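PDB 3OCO: hemolysin-like protein containing CBS domains, which is of unknown function but may bind flavin adenine dinucleotide, this chain being the CBS-pair part of a longer protein predicted to span the membrane. Local coordinates for residues G69-N73 against Y74-R78; D84-K87 against I88-M92; V25-R29 against T30-V34; K135-Y138 against E139-G143. All coordinates share one frame; numbering follows the deposited sequence.

Contact 1. Residues G69-N73 against Y74-R78; sequences GYAYN and YDIVR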
# COMPACT_ATOMS: atom_id res chain seq x y z
N GLY A 69 6.38 0.75 17.69
CA GLY A 69 6.57 1.27 16.34
C GLY A 69 6.18 0.27 15.26
O GLY A 69 5.47 -0.69 15.56
N TYR A 70 6.65 0.47 14.03
CA TYR A 70 6.40 -0.54 12.99
C TYR A 70 7.64 -0.85 12.20
O TYR A 70 8.56 -0.03 12.14
CB TYR A 70 5.27 -0.13 12.04
CG TYR A 70 5.67 0.86 10.97
CD1 TYR A 70 5.91 0.44 9.65
CD2 TYR A 70 5.78 2.21 11.25
CE1 TYR A 70 6.27 1.36 8.66
CE2 TYR A 70 6.13 3.13 10.28
CZ TYR A 70 6.37 2.71 8.99
OH TYR A 70 6.72 3.65 8.04
N ALA A 71 7.65 -2.05 11.61
CA ALA A 71 8.68 -2.45 10.63
C ALA A 71 8.13 -2.56 9.20
O ALA A 71 7.10 -3.19 8.95
CB ALA A 71 9.36 -3.73 11.05
N TYR A 72 8.85 -1.95 8.26
CA TYR A 72 8.43 -1.81 6.87
C TYR A 72 9.04 -2.91 5.99
O TYR A 72 10.26 -3.12 6.03
CB TYR A 72 8.85 -0.40 6.42
CG TYR A 72 8.48 0.04 5.01
CD1 TYR A 72 7.35 -0.44 4.35
CD2 TYR A 72 9.26 1.00 4.37
CE1 TYR A 72 7.03 0.00 3.05
CE2 TYR A 72 8.94 1.45 3.10
CZ TYR A 72 7.84 0.95 2.44
OH TYR A 72 7.57 1.43 1.17
N ASN A 73 8.22 -3.64 5.23
CA ASN A 73 8.74 -4.73 4.38
C ASN A 73 9.98 -4.37 3.56
O ASN A 73 10.99 -5.09 3.59
CB ASN A 73 7.64 -5.40 3.51
CG ASN A 73 6.94 -4.43 2.52
OD1 ASN A 73 7.27 -3.25 2.40
ND2 ASN A 73 5.96 -4.96 1.81
N TYR A 74 9.92 -3.23 2.87
CA TYR A 74 11.09 -2.70 2.15
C TYR A 74 12.36 -2.69 3.00
O TYR A 74 13.44 -3.10 2.53
CB TYR A 74 10.83 -1.28 1.67
CG TYR A 74 12.00 -0.62 0.97
CD1 TYR A 74 12.36 -0.96 -0.33
CD2 TYR A 74 12.73 0.39 1.59
CE1 TYR A 74 13.41 -0.34 -0.97
CE2 TYR A 74 13.78 1.02 0.97
CZ TYR A 74 14.13 0.65 -0.31
OH TYR A 74 15.18 1.29 -0.94
N ASP A 75 12.23 -2.23 4.24
CA ASP A 75 13.37 -2.10 5.16
C ASP A 75 13.94 -3.45 5.53
O ASP A 75 15.16 -3.63 5.59
CB ASP A 75 12.95 -1.36 6.44
CG ASP A 75 12.79 0.14 6.24
OD1 ASP A 75 13.44 0.70 5.33
OD2 ASP A 75 12.02 0.75 7.01
N ILE A 76 13.04 -4.39 5.80
CA ILE A 76 13.38 -5.79 6.04
C ILE A 76 14.12 -6.45 4.86
O ILE A 76 15.23 -7.01 5.04
CB ILE A 76 12.10 -6.61 6.39
CG1 ILE A 76 11.41 -6.01 7.62
CG2 ILE A 76 12.43 -8.07 6.66
CD1 ILE A 76 9.96 -6.44 7.81
N VAL A 77 13.55 -6.40 3.65
CA VAL A 77 14.23 -7.13 2.58
C VAL A 77 15.56 -6.49 2.23
O VAL A 77 16.52 -7.18 1.91
CB VAL A 77 13.34 -7.43 1.30
CG1 VAL A 77 11.89 -7.13 1.54
CG2 VAL A 77 13.89 -6.73 0.05
N ARG A 78 15.61 -5.16 2.29
CA ARG A 78 16.87 -4.47 2.05
C ARG A 78 17.95 -4.83 3.07
O ARG A 78 19.09 -5.12 2.70
CB ARG A 78 16.67 -2.97 2.10
CG ARG A 78 18.00 -2.27 2.05
CD ARG A 78 17.81 -0.80 1.85
NE ARG A 78 16.88 -0.29 2.84
CZ ARG A 78 16.55 0.99 2.97
NH1 ARG A 78 17.06 1.91 2.15
NH2 ARG A 78 15.68 1.35 3.92
O HOH W 1 11.03 -0.37 9.12
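The Tyr72 ring carries the Tyr74 CB over one face, a CH-pi contact 3.8 Å from CB to the ring centroid, while Asp75 OD2 lies at its edge and in its plane, 3.8 Å from Tyr72 CD2. The Asp75 carboxylate stands almost perpendicular to that ring, at 87°. The Tyr72 and Tyr74 rings themselves meet obliquely, and Tyr74 CE2 sits over the centre of the Arg78 guanidinium, whose NH2 forms a salt bridge with Asp75 OD1, its hydrogen bond poorly angled and weak. Tyr72 is the N-cap of helix 73-83: its O receives Ile76 N at 3.1 Å. A water bridges Tyr72 N (2.8 Å) and Asp75 OD2 (2.6 Å), so the N3 acid reaches the N-cap NH through solvent, where a capping box would bond directly. Asn73 folds its amide back over its own backbone (chi1 60°), and OD1 takes Tyr74 N at 2.7 Å, the donor tilted 31° from the amide's carbonyl plane. Arg93 forms a salt bridge with Asp75 OD2. Strand 66-72 thus turns straight into helix 73-83: Ile76 packs on helix 41-51, Ala71 on strand 55-60, and the Tyr72 and Tyr74 hydroxyls bond Gln52 and Leu49 O of the second subunit.

Contact 2. Residues D84-K87 against I88-M92; sequences DKAK and ISTIM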
# COMPACT_ATOMS: atom_id res chain seq x y z
N ASP A 84 21.31 -9.86 8.19
CA ASP A 84 20.01 -10.31 8.67
C ASP A 84 19.99 -10.68 10.15
O ASP A 84 18.98 -11.17 10.66
CB ASP A 84 19.50 -11.49 7.85
CG ASP A 84 20.32 -12.74 8.07
OD1 ASP A 84 21.22 -12.72 8.94
OD2 ASP A 84 20.08 -13.75 7.37
N LYS A 85 21.10 -10.47 10.85
CA LYS A 85 21.16 -10.78 12.27
C LYS A 85 20.87 -9.54 13.10
O LYS A 85 20.62 -9.64 14.29
CB LYS A 85 22.52 -11.38 12.64
CG LYS A 85 22.80 -12.68 11.90
CD LYS A 85 24.23 -13.15 12.03
CE LYS A 85 24.37 -14.57 11.49
NZ LYS A 85 23.44 -15.52 12.17
N ALA A 86 20.88 -8.38 12.45
CA ALA A 86 20.51 -7.15 13.13
C ALA A 86 19.08 -7.25 13.65
O ALA A 86 18.27 -7.99 13.10
CB ALA A 86 20.67 -5.96 12.20
N LYS A 87 18.80 -6.52 14.72
CA LYS A 87 17.52 -6.60 15.44
C LYS A 87 16.54 -5.64 14.82
O LYS A 87 16.93 -4.60 14.30
CB LYS A 87 17.70 -6.20 16.92
CG LYS A 87 18.64 -7.08 17.75
CD LYS A 87 18.03 -8.46 17.92
CE LYS A 87 18.78 -9.22 18.97
NZ LYS A 87 18.94 -8.33 20.17
N ILE A 88 15.25 -5.96 14.94
CA ILE A 88 14.22 -5.11 14.36
C ILE A 88 14.42 -3.65 14.78
O ILE A 88 14.18 -2.74 13.99
CB ILE A 88 12.81 -5.59 14.75
CG1 ILE A 88 12.63 -7.04 14.35
CG2 ILE A 88 11.76 -4.76 14.04
CD1 ILE A 88 12.55 -7.24 12.86
N SER A 89 14.85 -3.44 16.02
CA SER A 89 15.05 -2.08 16.54
C SER A 89 15.93 -1.23 15.64
O SER A 89 15.84 -0.00 15.63
CB SER A 89 15.67 -2.13 17.94
OG SER A 89 16.86 -2.91 17.94
N THR A 90 16.81 -1.86 14.89
CA THR A 90 17.68 -1.08 14.02
C THR A 90 16.92 -0.50 12.81
O THR A 90 17.33 0.53 12.28
CB THR A 90 18.95 -1.86 13.62
OG1 THR A 90 18.60 -2.94 12.74
CG2 THR A 90 19.65 -2.40 14.89
N ILE A 91 15.81 -1.12 12.41
CA ILE A 91 14.98 -0.56 11.32
C ILE A 91 13.63 0.08 11.73
O ILE A 91 13.06 0.88 10.99
CB ILE A 91 14.71 -1.61 10.20
CG1 ILE A 91 13.89 -2.79 10.73
CG2 ILE A 91 16.01 -2.09 9.55
CD1 ILE A 91 13.47 -3.75 9.63
N MSE A 92 13.13 -0.26 12.91
CA MSE A 92 11.83 0.22 13.39
C MSE A 92 11.59 1.72 13.19
O MSE A 92 12.49 2.54 13.41
CB MSE A 92 11.73 -0.12 14.87
CG MSE A 92 10.45 0.25 15.58
SE MSE A 92 10.67 -0.22 17.48
CE MSE A 92 11.62 1.38 18.06
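Lys87 O is gripped twice by Thr90, by its backbone N at 2.8 Å and by its hydroxyl OG1, also at 2.8 Å. The two donors use different approaches: OG1 comes close to the carbonyl plane, whereas the N-H arrives from above it, 41° out. The hydroxyl can reach back because it is placed between its own backbone N and carbonyl carbon (chi1 69°), with CG2 turned off beside the N, and the hydroxyl proton is spent on Lys87 O. One residue further on, Ile88 O also has two backbone donors, Ile91 N at 2.8 Å and Met92 N at 2.9 Å. The Thr90 N bond closes a beta turn over 87-90, with helical angles at Ile88 and Ser89, and the hydroxyl reinforces it; the bonds to Ile88 O prolong it, giving a short helical coil within the link between helix 73-83 and strand 96-99, the route from the first CBS range of the chain to the second. Around the turn the side-chain contacts are slight. Ala86 CB rests 3.7 Å from Thr90 OG1, flanking the hydroxyl, and Lys87 CB passes 3.5 Å from Ser89 OG. Beyond CB the lysine chain bends at chi2 and chi4 and runs away from the turn, touching Asp38 as it goes. Ile88 instead directs its side chain into the protein, against Ala44 of helix 41-51, Val58 of strand 55-60 and Ala71 of strand 66-72, while selenomethionine Met92 lies on Val58 and Ile68, and Ile91 packs on Ile41.

Contact 3. Residues V25-R29 against T30-V34; sequences VMVDR and TSMSV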
# COMPACT_ATOMS: atom_id res chain seq x y z
N VAL A 25 -13.06 0.77 12.19
CA VAL A 25 -12.29 0.64 10.97
C VAL A 25 -11.04 -0.20 11.18
O VAL A 25 -10.45 -0.72 10.23
CB VAL A 25 -11.87 2.04 10.48
CG1 VAL A 25 -10.79 1.95 9.43
CG2 VAL A 25 -13.07 2.80 9.94
N MSE A 26 -10.64 -0.36 12.43
CA MSE A 26 -9.33 -0.90 12.72
C MSE A 26 -9.27 -2.41 12.54
O MSE A 26 -10.29 -3.10 12.57
CB MSE A 26 -8.97 -0.59 14.16
CG MSE A 26 -9.88 -1.32 15.10
SE MSE A 26 -9.63 -1.02 17.03
CE MSE A 26 -10.88 -2.45 17.52
N VAL A 27 -8.05 -2.89 12.37
CA VAL A 27 -7.78 -4.30 12.40
C VAL A 27 -7.64 -4.61 13.88
O VAL A 27 -6.78 -4.05 14.56
CB VAL A 27 -6.50 -4.62 11.61
CG1 VAL A 27 -5.96 -6.02 11.92
CG2 VAL A 27 -6.76 -4.46 10.11
N ASP A 28 -8.50 -5.47 14.40
CA ASP A 28 -8.57 -5.66 15.85
C ASP A 28 -7.37 -6.43 16.40
O ASP A 28 -6.73 -7.19 15.66
CB ASP A 28 -9.87 -6.32 16.25
CG ASP A 28 -9.83 -7.81 16.13
OD1 ASP A 28 -10.07 -8.32 15.02
OD2 ASP A 28 -9.57 -8.48 17.16
N ARG A 29 -7.09 -6.24 17.69
CA ARG A 29 -5.88 -6.79 18.30
C ARG A 29 -5.72 -8.27 18.00
O ARG A 29 -4.60 -8.73 17.81
CB ARG A 29 -5.88 -6.58 19.82
CG ARG A 29 -4.62 -7.07 20.53
CD ARG A 29 -4.78 -7.12 22.05
NE ARG A 29 -5.94 -7.91 22.43
CZ ARG A 29 -7.13 -7.39 22.68
NH1 ARG A 29 -7.30 -6.08 22.60
NH2 ARG A 29 -8.16 -8.16 23.00
N THR A 30 -6.83 -9.00 17.95
CA THR A 30 -6.75 -10.45 17.79
C THR A 30 -6.37 -10.88 16.37
O THR A 30 -5.92 -12.01 16.16
CB THR A 30 -8.06 -11.16 18.20
OG1 THR A 30 -7.79 -12.54 18.46
CG2 THR A 30 -9.11 -11.05 17.12
N SER A 31 -6.52 -9.97 15.41
CA SER A 31 -6.17 -10.25 14.02
C SER A 31 -4.79 -9.73 13.60
O SER A 31 -4.36 -10.01 12.48
CB SER A 31 -7.24 -9.69 13.08
OG SER A 31 -8.49 -10.31 13.33
N MSE A 32 -4.11 -8.99 14.47
CA MSE A 32 -2.81 -8.39 14.15
C MSE A 32 -1.68 -9.42 14.08
O MSE A 32 -1.66 -10.37 14.85
CB MSE A 32 -2.37 -7.39 15.22
CG MSE A 32 -3.16 -6.13 15.40
SE MSE A 32 -2.13 -4.97 16.64
CE MSE A 32 -1.74 -6.22 18.09
N SER A 33 -0.72 -9.18 13.18
CA SER A 33 0.55 -9.89 13.19
C SER A 33 1.65 -8.91 13.56
O SER A 33 1.82 -7.87 12.91
CB SER A 33 0.88 -10.49 11.82
OG SER A 33 -0.08 -11.46 11.44
N VAL A 34 2.41 -9.24 14.61
CA VAL A 34 3.47 -8.36 15.07
C VAL A 34 4.84 -9.01 15.00
O VAL A 34 4.96 -10.23 14.86
CB VAL A 34 3.19 -7.89 16.52
CG1 VAL A 34 1.79 -7.29 16.61
CG2 VAL A 34 3.33 -9.05 17.49
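A tight turn ends the short strand 27-28, and Asp28 governs it with both its backbone and its side chain. Asp28 O accepts Ser31 N at 2.8 Å, closing a type I beta turn; the N-H comes in from above the carbonyl plane, 43° out of it. The carboxylate reaches the same turn because its CG is tucked between the backbone N and the carbonyl carbon (chi1 84°). There OD1 receives Ser31 OG at 3.1 Å, the hydroxyl approaching from above the carboxylate plane. OD2 is modelled 2.9 Å from Thr30 N, the link that would make an Asx turn, but that oxygen sits too near a neighbouring atom for its position to be trusted. A second, overlapping turn follows, with a weak bond of 3.4 Å from Met32 N to Arg29 O. Apolar groups fill in alongside: Val27 CG1 lies 4.1 Å from Ser31 CB, and selenomethionine Met32 runs slantwise past Arg29, its CE 3.9 Å from Arg29 CG. The arginine chain runs clear of the turn, bends at chi3, and bonds Thr128 O through NH1, while Met32 is buried against Thr128 and Ile131. Strand 27-28 itself pairs antiparallel with strand 128-132, Val27 with Ile131 and Arg29 with Ser129. The turn directs the chain from that sheet to the next. Such a strand from the first CBS range, added to the edge of the second range's sheet, is consistent with the intertwined CBS pair, or Bateman module.

Contact 4. Residues K135-Y138 against E139-G143; sequences KDVY and EELFG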
# COMPACT_ATOMS: atom_id res chain seq x y z
N LYS A 135 -4.66 1.03 3.99
CA LYS A 135 -5.40 -0.12 3.47
C LYS A 135 -6.77 -0.29 4.15
O LYS A 135 -7.73 -0.70 3.50
CB LYS A 135 -4.56 -1.41 3.51
CG LYS A 135 -4.44 -2.08 4.88
CD LYS A 135 -3.55 -3.34 4.82
CE LYS A 135 -2.09 -3.01 4.48
NZ LYS A 135 -1.19 -4.21 4.48
N ASP A 136 -6.86 0.03 5.44
CA ASP A 136 -8.14 -0.05 6.16
C ASP A 136 -9.14 1.05 5.79
O ASP A 136 -10.35 0.83 5.79
CB ASP A 136 -7.89 -0.08 7.66
CG ASP A 136 -6.94 -1.17 8.06
OD1 ASP A 136 -7.26 -2.35 7.78
OD2 ASP A 136 -5.88 -0.86 8.63
N VAL A 137 -8.62 2.24 5.49
CA VAL A 137 -9.44 3.33 4.99
C VAL A 137 -10.02 3.02 3.59
O VAL A 137 -11.20 3.26 3.33
CB VAL A 137 -8.62 4.65 4.92
CG1 VAL A 137 -9.07 5.52 3.75
CG2 VAL A 137 -8.69 5.41 6.23
N TYR A 138 -9.18 2.48 2.71
CA TYR A 138 -9.60 2.16 1.35
C TYR A 138 -10.67 1.07 1.30
O TYR A 138 -11.36 0.93 0.30
CB TYR A 138 -8.40 1.75 0.50
CG TYR A 138 -8.65 1.79 -1.00
CD1 TYR A 138 -8.57 2.99 -1.70
CD2 TYR A 138 -8.97 0.64 -1.71
CE1 TYR A 138 -8.79 3.04 -3.07
CE2 TYR A 138 -9.20 0.68 -3.08
CZ TYR A 138 -9.11 1.89 -3.76
OH TYR A 138 -9.34 1.94 -5.12
N GLU A 139 -10.80 0.30 2.37
CA GLU A 139 -11.82 -0.75 2.40
C GLU A 139 -13.20 -0.17 2.61
O GLU A 139 -14.17 -0.65 2.04
CB GLU A 139 -11.52 -1.76 3.50
CG GLU A 139 -10.34 -2.67 3.23
CD GLU A 139 -10.30 -3.82 4.22
OE1 GLU A 139 -9.39 -3.83 5.08
OE2 GLU A 139 -11.20 -4.68 4.15
N GLU A 140 -13.28 0.85 3.47
CA GLU A 140 -14.55 1.49 3.80
C GLU A 140 -15.10 2.25 2.60
O GLU A 140 -16.31 2.24 2.35
CB GLU A 140 -14.37 2.45 4.99
CG GLU A 140 -15.42 2.30 6.08
CD GLU A 140 -15.53 0.88 6.59
OE1 GLU A 140 -14.48 0.26 6.88
OE2 GLU A 140 -16.67 0.38 6.71
N LEU A 141 -14.20 2.90 1.86
CA LEU A 141 -14.57 3.73 0.73
C LEU A 141 -14.81 2.93 -0.55
O LEU A 141 -15.47 3.42 -1.46
CB LEU A 141 -13.49 4.79 0.47
CG LEU A 141 -13.18 5.88 1.49
CD1 LEU A 141 -12.19 6.84 0.87
CD2 LEU A 141 -14.41 6.63 1.97
N PHE A 142 -14.28 1.71 -0.63
CA PHE A 142 -14.34 0.95 -1.88
C PHE A 142 -14.56 -0.56 -1.73
O PHE A 142 -14.20 -1.32 -2.63
CB PHE A 142 -13.08 1.20 -2.69
CG PHE A 142 -12.81 2.66 -2.92
CD1 PHE A 142 -13.54 3.37 -3.85
CD2 PHE A 142 -11.82 3.31 -2.21
CE1 PHE A 142 -13.29 4.71 -4.06
CE2 PHE A 142 -11.55 4.66 -2.43
CZ PHE A 142 -12.29 5.35 -3.35
N GLY A 143 -15.15 -0.98 -0.62
CA GLY A 143 -15.41 -2.39 -0.40
C GLY A 143 -14.24 -3.28 -0.81
O GLY A 143 -13.07 -2.91 -0.67
O HOH W 2 -9.93 -2.44 7.71
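Tyr138 overlaps Phe142 one helical turn further on, the two rings meeting obliquely with planes 36° apart and centroids 4.3 Å from each other. Phe142 CB also lies over the face of the Tyr138 ring, 4.3 Å from its centroid, a CH-pi contact. Some ring carbons are modelled closer than they can sit, so the exact degree of overlap is doubtful. Tyr138 swings its ring toward the C-terminal end of the helix, with CG roughly opposite the backbone N (chi1 -163°), and the far face of the Phe142 ring is covered by Leu141 CB. On another side of the helix the Asp136 and Glu139 carboxylates lie side by side, OD1 and OE1 3.7 Å apart, with a water 2.7 Å from Asp136 OD1 and 3.0 Å from Glu139 OE1; such closeness could raise the proton affinity of one of them. Asp136 OD2 bonds Thr133 N just ahead of the helix, half of a capping box. The backbone bonds linking 135-138 to 139-142 are all weak. Met108 of the second subunit packs on both Tyr138 and Phe142, and Leu141 meets its own counterpart there: this is the closing helix of the CBS beta-alpha-beta-beta-alpha fold, here lying at a dimer interface.

In the fold
Contact 1 is the buried one, contacts 2 and 3 lie at the surface, and contact 4 is in between. Contacts 1 and 2 abut, Ile76 CG1 and Ile91 CD1 coming within 3.7 Å, while contacts 3 and 4 meet through Val27 and Asp136. Contacts 2 and 4 lie on opposite sides of the chain's centre, their own centres about 31 Å apart. Contacts 1 and 4 combine paired aromatics with an aspartate at the third position of the helix serving the N-cap NH, by water in one and directly in the other, and both face the second subunit. In contacts 2 and 3 a backbone carbonyl closes a loop turn, backed by a threonine hydroxyl in one and by an aspartate carboxylate in the other.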